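Local atomic coordinates of protein GLB-12 (Caenorhabditis elegans, PDB entry 4BJA), a protein that binds heme with two histidines as axial iron ligands, and is a globin that probably acts in redox signalling and may bind oxygen. Residues N143-V148 against S201-S206. The protein carries 1 engineered substitution. Sequence-based numbering, arbitrary orientation.
Sequences NYFEIV and SQMTDS. With HEM (protoporphyrin IX containing Fe), chain B.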
loop_
_atom_site.group_PDB
_atom_site.type_symbol
_atom_site.label_atom_id
_atom_site.label_comp_id
_atom_site.label_asym_id
_atom_site.label_seq_id
_atom_site.Cartn_x
_atom_site.Cartn_y
_atom_site.Cartn_z
ATOM N N ASN A 143 4.452 -16.661 1.653
ATOM C CA ASN A 143 3.347 -15.875 1.088
ATOM C C ASN A 143 3.151 -16.334 -0.362
ATOM O O ASN A 143 3.968 -16.030 -1.206
ATOM C CB ASN A 143 3.723 -14.382 1.154
ATOM C CG ASN A 143 2.681 -13.496 0.538
ATOM O OD1 ASN A 143 1.894 -13.932 -0.302
ATOM N ND2 ASN A 143 2.640 -12.236 0.987
ATOM N N TYR A 144 2.100 -17.104 -0.632
ATOM C CA TYR A 144 1.916 -17.727 -1.945
ATOM C C TYR A 144 1.581 -16.707 -3.030
ATOM O O TYR A 144 1.872 -16.947 -4.183
ATOM C CB TYR A 144 0.857 -18.871 -1.887
ATOM C CG TYR A 144 1.352 -20.035 -1.061
ATOM C CD1 TYR A 144 2.141 -21.028 -1.635
ATOM C CD2 TYR A 144 1.062 -20.104 0.299
ATOM C CE1 TYR A 144 2.597 -22.092 -0.864
ATOM C CE2 TYR A 144 1.535 -21.155 1.075
ATOM C CZ TYR A 144 2.297 -22.119 0.485
ATOM O OH TYR A 144 2.751 -23.162 1.268
ATOM N N PHE A 145 0.986 -15.556 -2.684
ATOM C CA PHE A 145 0.781 -14.545 -3.695
ATOM C C PHE A 145 2.113 -13.983 -4.130
ATOM O O PHE A 145 2.344 -13.743 -5.329
ATOM C CB PHE A 145 -0.087 -13.409 -3.130
ATOM C CG PHE A 145 -1.421 -13.880 -2.627
ATOM C CD1 PHE A 145 -2.242 -14.670 -3.455
ATOM C CD2 PHE A 145 -1.807 -13.623 -1.305
ATOM C CE1 PHE A 145 -3.488 -15.118 -2.964
ATOM C CE2 PHE A 145 -3.024 -14.076 -0.824
ATOM C CZ PHE A 145 -3.859 -14.826 -1.654
ATOM N N GLU A 146 3.007 -13.794 -3.150
ATOM C CA GLU A 146 4.330 -13.334 -3.450
ATOM C C GLU A 146 5.131 -14.389 -4.279
ATOM O O GLU A 146 5.791 -14.052 -5.263
ATOM C CB GLU A 146 5.039 -12.996 -2.140
ATOM C CG GLU A 146 6.435 -12.481 -2.346
ATOM C CD GLU A 146 7.084 -12.217 -1.015
ATOM O OE1 GLU A 146 7.513 -13.190 -0.370
ATOM O OE2 GLU A 146 7.138 -11.046 -0.581
ATOM N N ILE A 147 5.005 -15.661 -3.916
ATOM C CA ILE A 147 5.736 -16.713 -4.614
ATOM C C ILE A 147 5.308 -16.719 -6.105
ATOM O O ILE A 147 6.138 -16.749 -7.022
ATOM C CB ILE A 147 5.447 -18.075 -3.949
ATOM C CG1 ILE A 147 6.189 -18.157 -2.601
ATOM C CG2 ILE A 147 5.856 -19.254 -4.918
ATOM C CD1 ILE A 147 5.763 -19.244 -1.651
ATOM N N VAL A 148 4.005 -16.624 -6.357
ATOM C CA VAL A 148 3.514 -16.679 -7.735
ATOM C C VAL A 148 3.946 -15.441 -8.492
ATOM O O VAL A 148 4.476 -15.509 -9.637
ATOM C CB VAL A 148 1.961 -16.805 -7.735
ATOM C CG1 VAL A 148 1.391 -16.581 -9.122
ATOM C CG2 VAL A 148 1.548 -18.236 -7.224
ATOM N N SER A 201 1.023 -6.809 -2.451
ATOM C CA SER A 201 0.715 -6.250 -1.134
ATOM C C SER A 201 -0.809 -6.174 -0.911
ATOM O O SER A 201 -1.279 -6.491 0.184
ATOM C CB SER A 201 1.365 -4.904 -0.956
ATOM O OG SER A 201 0.725 -3.972 -1.766
ATOM N N GLN A 202 -1.571 -5.782 -1.943
ATOM C CA GLN A 202 -3.018 -5.616 -1.737
ATOM C C GLN A 202 -3.748 -6.944 -1.668
ATOM O O GLN A 202 -4.711 -7.085 -0.893
ATOM C CB GLN A 202 -3.593 -4.706 -2.821
ATOM C CG GLN A 202 -2.969 -3.312 -2.707
ATOM C CD GLN A 202 -3.156 -2.744 -1.295
ATOM O OE1 GLN A 202 -4.277 -2.478 -0.881
ATOM N NE2 GLN A 202 -2.052 -2.621 -0.528
ATOM N N MET A 203 -3.274 -7.946 -2.424
ATOM C CA MET A 203 -3.887 -9.262 -2.256
ATOM C C MET A 203 -3.524 -9.844 -0.913
ATOM O O MET A 203 -4.379 -10.434 -0.262
ATOM C CB MET A 203 -3.508 -10.206 -3.376
ATOM C CG MET A 203 -4.144 -9.811 -4.678
ATOM S SD MET A 203 -3.585 -10.931 -5.946
ATOM C CE MET A 203 -4.550 -12.367 -5.538
ATOM N N THR A 204 -2.287 -9.641 -0.471
ATOM C CA THR A 204 -1.881 -10.159 0.807
ATOM C C THR A 204 -2.695 -9.532 1.947
ATOM O O THR A 204 -3.164 -10.250 2.851
ATOM C CB THR A 204 -0.375 -9.916 1.009
ATOM O OG1 THR A 204 0.344 -10.671 0.023
ATOM C CG2 THR A 204 0.069 -10.297 2.428
ATOM N N ASP A 205 -2.848 -8.203 1.899
ATOM C CA ASP A 205 -3.514 -7.504 2.992
ATOM C C ASP A 205 -4.995 -7.807 3.041
ATOM O O ASP A 205 -5.539 -8.041 4.124
ATOM C CB ASP A 205 -3.236 -6.000 2.924
ATOM C CG ASP A 205 -1.856 -5.628 3.475
ATOM O OD1 ASP A 205 -1.116 -6.500 3.998
ATOM O OD2 ASP A 205 -1.507 -4.425 3.419
ATOM N N SER A 206 -5.626 -7.860 1.864
ATOM C CA SER A 206 -7.041 -8.142 1.827
ATOM C C SER A 206 -7.335 -9.594 2.266
ATOM O O SER A 206 -8.292 -9.880 3.036
ATOM C CB SER A 206 -7.613 -7.811 0.459
ATOM O OG SER A 206 -7.000 -8.570 -0.586
HETATM C CHA HEM B . -9.265 -18.360 -8.251
HETATM C CHB HEM B . -6.208 -14.806 -9.467
HETATM C CHC HEM B . -2.830 -16.741 -6.645
HETATM C CHD HEM B . -5.580 -20.654 -6.084
HETATM C C1A HEM B . -8.743 -17.221 -8.763
HETATM C C2A HEM B . -9.477 -16.233 -9.533
HETATM C C3A HEM B . -8.602 -15.264 -9.855
HETATM C C4A HEM B . -7.308 -15.616 -9.311
HETATM C CMA HEM B . -8.844 -13.975 -10.685
HETATM C CAA HEM B . -11.003 -16.322 -9.867
HETATM C CBA HEM B . -11.779 -15.152 -9.245
HETATM C CGA HEM B . -11.631 -15.252 -7.792
HETATM O O1A HEM B . -11.842 -16.371 -7.244
HETATM O O2A HEM B . -11.251 -14.203 -7.209
HETATM C C1B HEM B . -5.071 -15.021 -8.745
HETATM C C2B HEM B . -3.963 -14.079 -8.644
HETATM C C3B HEM B . -3.054 -14.604 -7.872
HETATM C C4B HEM B . -3.523 -15.902 -7.457
HETATM C CMB HEM B . -3.914 -12.700 -9.321
HETATM C CAB HEM B . -1.729 -13.898 -7.476
HETATM C CBB HEM B . -0.715 -14.618 -7.066
HETATM C C1C HEM B . -3.282 -17.950 -6.238
HETATM C C2C HEM B . -2.550 -18.876 -5.411
HETATM C C3C HEM B . -3.303 -19.949 -5.244
HETATM C C4C HEM B . -4.529 -19.769 -5.989
HETATM C CMC HEM B . -1.152 -18.599 -4.808
HETATM C CAC HEM B . -2.888 -21.187 -4.416
HETATM C CBC HEM B . -3.859 -21.925 -3.908
HETATM C C1D HEM B . -6.771 -20.425 -6.676
HETATM C C2D HEM B . -7.783 -21.416 -6.890
HETATM C C3D HEM B . -8.918 -20.701 -7.551
HETATM C C4D HEM B . -8.493 -19.336 -7.676
HETATM C CMD HEM B . -7.754 -22.919 -6.529
HETATM C CAD HEM B . -10.249 -21.312 -8.029
HETATM C CBD HEM B . -10.120 -21.494 -9.551
HETATM C CGD HEM B . -9.127 -22.564 -9.997
HETATM O O1D HEM B . -8.791 -23.497 -9.236
HETATM O O2D HEM B . -8.688 -22.481 -11.152
HETATM N NA HEM B . -7.405 -16.825 -8.650
HETATM N NB HEM B . -4.780 -16.158 -7.996
HETATM N NC HEM B . -4.484 -18.540 -6.568
HETATM N ND HEM B . -7.222 -19.195 -7.169
HETATM FE FE HEM B . -5.991 -17.690 -7.619
#
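One amide serves both helices here: Asn143, the N-cap of helix 144-160, also reaches across to Thr204 of helix 185-214. Asn143 ND2 donates to Thr204 OG1 at 2.9 Å, nearly straight (168°), with the hydroxyl oxygen in the amide plane; that hydroxyl is also hydrogen-bonded to Ile200 O one turn back. The amide carbon is trans to the backbone N (chi1 177°), and chi2 of -23° aims Asn143 OD1 at the first turn, accepting from Glu146 N at 3.1 Å, above the carbonyl plane, and weakly from Phe145 N, while Gln137 binds the same oxygen. Replacing Asn143 by alanine is likely to leave the first turn uncapped and Thr204 OG1 without its donor from the other helix. Beside this buried polar link, Met203 CB lies over the rim of one Phe145 face. In one of two Met203 conformers, Met203 SD stands 5.2 Å from the Phe145 ring centroid, an oblique Met-aromatic contact, and Met203 CE rests 3.6 Å from heme C3B. Heme CHC meets the Phe145 edge in plane, and Val148 CB packs on the vinyl carbon CBB. Tyr144, Phe145, Val148 and Met203 thus line the heme pocket from both helices, G and H of a globin fold.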